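Local coordinates for putative exported protein (Bordetella pertussis Tohama I, PDB 2PFY), which binds pyroglutamic acid as an extracytoplasmic solute receptor, probably delivering it to a tripartite ATP-independent periplasmic (TRAP) transporter, at residues A[67-77]-A[96-107]. Numbering follows the deposited sequence.
Sequences VSALGNEDPLF and WKATRPLLAQRL
Leu76 and Phe77 pack against Leu103, Arg106 and Leu107 in a buried, largely apolar contact with one salt bridge, joining the 3-10 turns that follow strand 62-66 to helix 89-108. The Phe77 ring lies against the helix: Leu103 CD2 stands 3.8 Å from the ring centroid and 4° off the normal, a CH-pi contact over one face. The ring's rim is met by Leu107 CG, 3.8 Å from Phe77 CZ, and by Arg106 CB. Farther along, Val67 CG1 reaches Leu103 CD1 at 3.6 Å, while Leu70 and Leu107 join through their CD2 methyls.

Arg106 bends at chi2 (-77°), which folds its guanidinium back over Leu76. Leu76 CD1 lies over the centre of one guanidinium face, 3.4 Å from Arg106 CZ, leaving the edge for Asp74. There Arg106 NH1 donates to the syn side of Asp74 OD2, tilted out of the carboxylate plane, at 2.8 Å. Asp74 OD1 accepts from Leu76 N at 3.2 Å, forming an Asx turn. The carboxylate thus ties its own turn to the helix, and a second salt bridge, from Arg106 NH2 to Asp291, extends the link to helix 290-300. Val67 and Phe77 also touch Phe210, and Leu103 and Leu107 touch Leu114, both on sheet strands. Such packing of a helix and the 3-10 turns after a strand beside a mixed sheet belongs to the alpha/beta architecture of DctP-type periplasmic binding proteins.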
loop_
_atom_site.group_PDB
_atom_site.type_symbol
_atom_site.label_atom_id
_atom_site.label_comp_id
_atom_site.label_asym_id
_atom_site.label_seq_id
_atom_site.Cartn_x
_atom_site.Cartn_y
_atom_site.Cartn_z
ATOM N N VAL A 67 -4.116 -0.969 2.047
ATOM C CA VAL A 67 -5.262 -0.353 2.751
ATOM C C VAL A 67 -6.254 0.254 1.748
ATOM O O VAL A 67 -7.479 -0.033 1.789
ATOM C CB VAL A 67 -4.779 0.740 3.787
ATOM C CG1 VAL A 67 -5.979 1.532 4.364
ATOM C CG2 VAL A 67 -3.947 0.099 4.899
ATOM N N SER A 68 -5.717 1.045 0.808
ATOM C CA SER A 68 -6.533 1.717 -0.196
ATOM C C SER A 68 -7.223 0.775 -1.193
ATOM O O SER A 68 -8.019 1.227 -2.019
ATOM C CB SER A 68 -5.697 2.786 -0.920
ATOM O OG SER A 68 -4.552 2.178 -1.506
ATOM N N ALA A 69 -6.956 -0.536 -1.117
ATOM C CA ALA A 69 -7.762 -1.515 -1.865
ATOM C C ALA A 69 -9.231 -1.528 -1.383
ATOM O O ALA A 69 -10.115 -1.993 -2.104
ATOM C CB ALA A 69 -7.162 -2.925 -1.784
ATOM N N LEU A 70 -9.472 -1.030 -0.176
ATOM C CA LEU A 70 -10.841 -0.914 0.360
ATOM C C LEU A 70 -11.519 0.437 0.081
ATOM O O LEU A 70 -12.658 0.656 0.508
ATOM C CB LEU A 70 -10.865 -1.246 1.858
ATOM C CG LEU A 70 -10.741 -2.743 2.269
ATOM C CD1 LEU A 70 -9.446 -3.406 1.785
ATOM C CD2 LEU A 70 -10.839 -2.845 3.780
ATOM N N GLY A 71 -10.829 1.305 -0.674
ATOM C CA GLY A 71 -11.239 2.693 -0.906
ATOM C C GLY A 71 -12.561 2.891 -1.638
ATOM O O GLY A 71 -13.348 3.762 -1.275
ATOM N N ASN A 72 -12.815 2.086 -2.666
ATOM C CA ASN A 72 -14.086 2.173 -3.382
ATOM C C ASN A 72 -15.267 1.962 -2.427
ATOM O O ASN A 72 -16.241 2.713 -2.451
ATOM C CB ASN A 72 -14.122 1.169 -4.531
ATOM C CG ASN A 72 -14.559 1.796 -5.841
ATOM O OD1 ASN A 72 -15.493 2.610 -5.878
ATOM N ND2 ASN A 72 -13.899 1.409 -6.934
ATOM N N GLU A 73 -15.145 0.972 -1.551
ATOM C CA GLU A 73 -16.185 0.646 -0.579
ATOM C C GLU A 73 -16.314 1.643 0.583
ATOM O O GLU A 73 -17.419 1.892 1.074
ATOM C CB GLU A 73 -15.972 -0.776 -0.048
ATOM C CG GLU A 73 -16.294 -1.877 -1.073
ATOM C CD GLU A 73 -15.282 -1.977 -2.217
ATOM O OE1 GLU A 73 -14.058 -1.777 -1.977
ATOM O OE2 GLU A 73 -15.711 -2.263 -3.359
ATOM N N ASP A 74 -15.203 2.215 1.028
ATOM C CA ASP A 74 -15.238 3.138 2.151
ATOM C C ASP A 74 -14.080 4.116 2.027
ATOM O O ASP A 74 -12.927 3.712 2.143
ATOM C CB ASP A 74 -15.197 2.370 3.484
ATOM C CG ASP A 74 -15.265 3.283 4.703
ATOM O OD1 ASP A 74 -14.967 4.486 4.574
ATOM O OD2 ASP A 74 -15.614 2.801 5.805
ATOM N N PRO A 75 -14.390 5.420 1.828
ATOM C CA PRO A 75 -13.399 6.445 1.477
ATOM C C PRO A 75 -12.286 6.655 2.492
ATOM O O PRO A 75 -11.205 7.084 2.119
ATOM C CB PRO A 75 -14.238 7.736 1.377
ATOM C CG PRO A 75 -15.642 7.283 1.189
ATOM C CD PRO A 75 -15.753 5.993 1.934
ATOM N N LEU A 76 -12.547 6.383 3.762
ATOM C CA LEU A 76 -11.526 6.571 4.782
ATOM C C LEU A 76 -10.291 5.689 4.496
ATOM O O LEU A 76 -9.203 5.963 5.022
ATOM C CB LEU A 76 -12.067 6.253 6.184
ATOM C CG LEU A 76 -13.315 7.034 6.651
ATOM C CD1 LEU A 76 -13.797 6.585 8.064
ATOM C CD2 LEU A 76 -13.077 8.541 6.608
ATOM N N PHE A 77 -10.484 4.636 3.698
ATOM C CA PHE A 77 -9.397 3.654 3.433
ATOM C C PHE A 77 -8.426 4.121 2.318
ATOM O O PHE A 77 -7.397 3.474 2.048
ATOM C CB PHE A 77 -9.983 2.264 3.128
ATOM C CG PHE A 77 -10.535 1.542 4.357
ATOM C CD1 PHE A 77 -9.767 0.612 5.028
ATOM C CD2 PHE A 77 -11.828 1.812 4.841
ATOM C CE1 PHE A 77 -10.251 -0.058 6.167
ATOM C CE2 PHE A 77 -12.319 1.153 5.988
ATOM C CZ PHE A 77 -11.531 0.211 6.642
ATOM N N TRP A 96 -1.469 8.503 9.566
ATOM C CA TRP A 96 -1.782 7.119 9.934
ATOM C C TRP A 96 -2.364 7.045 11.356
ATOM O O TRP A 96 -3.354 6.363 11.612
ATOM C CB TRP A 96 -0.553 6.204 9.767
ATOM C CG TRP A 96 -0.775 4.798 10.321
ATOM C CD1 TRP A 96 -0.175 4.246 11.421
ATOM C CD2 TRP A 96 -1.689 3.804 9.830
ATOM N NE1 TRP A 96 -0.631 2.972 11.629
ATOM C CE2 TRP A 96 -1.562 2.670 10.675
ATOM C CE3 TRP A 96 -2.581 3.746 8.735
ATOM C CZ2 TRP A 96 -2.309 1.499 10.487
ATOM C CZ3 TRP A 96 -3.323 2.583 8.542
ATOM C CH2 TRP A 96 -3.172 1.465 9.418
ATOM N N LYS A 97 -1.733 7.766 12.269
ATOM C CA LYS A 97 -2.184 7.835 13.660
ATOM C C LYS A 97 -3.655 8.343 13.748
ATOM O O LYS A 97 -4.446 7.814 14.529
ATOM C CB LYS A 97 -1.221 8.723 14.443
ATOM C CG LYS A 97 -0.499 8.020 15.605
ATOM C CD LYS A 97 0.028 9.080 16.629
ATOM C CE LYS A 97 -0.724 9.011 17.984
ATOM N NZ LYS A 97 -1.143 10.365 18.473
ATOM N N ALA A 98 -4.020 9.318 12.912
ATOM C CA ALA A 98 -5.413 9.809 12.766
ATOM C C ALA A 98 -6.348 8.856 12.008
ATOM O O ALA A 98 -7.571 8.865 12.228
ATOM C CB ALA A 98 -5.423 11.176 12.040
ATOM N N THR A 99 -5.788 8.071 11.084
ATOM C CA THR A 99 -6.591 7.193 10.218
ATOM C C THR A 99 -6.913 5.861 10.901
ATOM O O THR A 99 -8.069 5.374 10.847
ATOM C CB THR A 99 -5.861 6.928 8.883
ATOM O OG1 THR A 99 -5.605 8.174 8.229
ATOM C CG2 THR A 99 -6.674 6.062 7.960
ATOM N N ARG A 100 -5.891 5.292 11.544
ATOM C CA ARG A 100 -5.951 3.941 12.108
ATOM C C ARG A 100 -7.202 3.628 12.966
ATOM O O ARG A 100 -7.877 2.631 12.696
ATOM C CB ARG A 100 -4.695 3.649 12.915
ATOM C CG ARG A 100 -4.485 2.167 13.107
ATOM C CD ARG A 100 -3.394 1.854 14.090
ATOM N NE ARG A 100 -3.449 0.427 14.398
ATOM C CZ ARG A 100 -2.431 -0.263 14.881
ATOM N NH1 ARG A 100 -1.298 0.364 15.144
ATOM N NH2 ARG A 100 -2.548 -1.560 15.113
ATOM N N PRO A 101 -7.497 4.458 14.012
ATOM C CA PRO A 101 -8.639 4.045 14.853
ATOM C C PRO A 101 -9.962 4.019 14.094
ATOM O O PRO A 101 -10.790 3.148 14.359
ATOM C CB PRO A 101 -8.646 5.068 16.012
ATOM C CG PRO A 101 -7.781 6.168 15.602
ATOM C CD PRO A 101 -6.843 5.676 14.533
ATOM N N LEU A 102 -10.148 4.950 13.158
ATOM C CA LEU A 102 -11.314 4.945 12.279
ATOM C C LEU A 102 -11.425 3.691 11.415
ATOM O O LEU A 102 -12.519 3.117 11.255
ATOM C CB LEU A 102 -11.323 6.200 11.397
ATOM C CG LEU A 102 -11.678 7.496 12.133
ATOM C CD1 LEU A 102 -11.375 8.710 11.245
ATOM C CD2 LEU A 102 -13.143 7.475 12.570
ATOM N N LEU A 103 -10.298 3.266 10.844
ATOM C CA LEU A 103 -10.269 2.024 10.068
ATOM C C LEU A 103 -10.583 0.794 10.928
ATOM O O LEU A 103 -11.234 -0.119 10.477
ATOM C CB LEU A 103 -8.888 1.830 9.413
ATOM C CG LEU A 103 -8.347 2.940 8.483
ATOM C CD1 LEU A 103 -7.217 2.412 7.591
ATOM C CD2 LEU A 103 -9.421 3.566 7.589
ATOM N N ALA A 104 -10.080 0.783 12.151
ATOM C CA ALA A 104 -10.231 -0.347 13.046
ATOM C C ALA A 104 -11.706 -0.492 13.425
ATOM O O ALA A 104 -12.248 -1.616 13.528
ATOM C CB ALA A 104 -9.320 -0.161 14.292
ATOM N N GLN A 105 -12.363 0.657 13.583
ATOM C CA GLN A 105 -13.775 0.665 13.876
ATOM C C GLN A 105 -14.603 0.253 12.681
ATOM O O GLN A 105 -15.481 -0.600 12.823
ATOM C CB GLN A 105 -14.207 2.014 14.464
ATOM C CG GLN A 105 -13.753 2.152 15.936
ATOM C CD GLN A 105 -13.837 0.820 16.749
ATOM O OE1 GLN A 105 -14.918 0.202 16.882
ATOM N NE2 GLN A 105 -12.688 0.387 17.293
ATOM N N ARG A 106 -14.283 0.785 11.502
ATOM C CA ARG A 106 -14.998 0.392 10.270
ATOM C C ARG A 106 -14.815 -1.093 9.968
ATOM O O ARG A 106 -15.746 -1.747 9.483
ATOM C CB ARG A 106 -14.605 1.244 9.049
ATOM C CG ARG A 106 -14.969 2.754 9.139
ATOM C CD ARG A 106 -16.477 3.048 8.898
ATOM N NE ARG A 106 -16.806 4.464 9.131
ATOM C CZ ARG A 106 -16.947 5.394 8.186
ATOM N NH1 ARG A 106 -16.787 5.107 6.900
ATOM N NH2 ARG A 106 -17.228 6.637 8.529
ATOM N N LEU A 107 -13.624 -1.624 10.237
ATOM C CA LEU A 107 -13.382 -3.052 10.017
ATOM C C LEU A 107 -14.098 -3.951 11.036
ATOM O O LEU A 107 -14.620 -5.008 10.687
ATOM C CB LEU A 107 -11.880 -3.354 10.024
ATOM C CG LEU A 107 -11.069 -2.838 8.818
ATOM C CD1 LEU A 107 -9.611 -3.012 9.165
ATOM C CD2 LEU A 107 -11.418 -3.531 7.486
#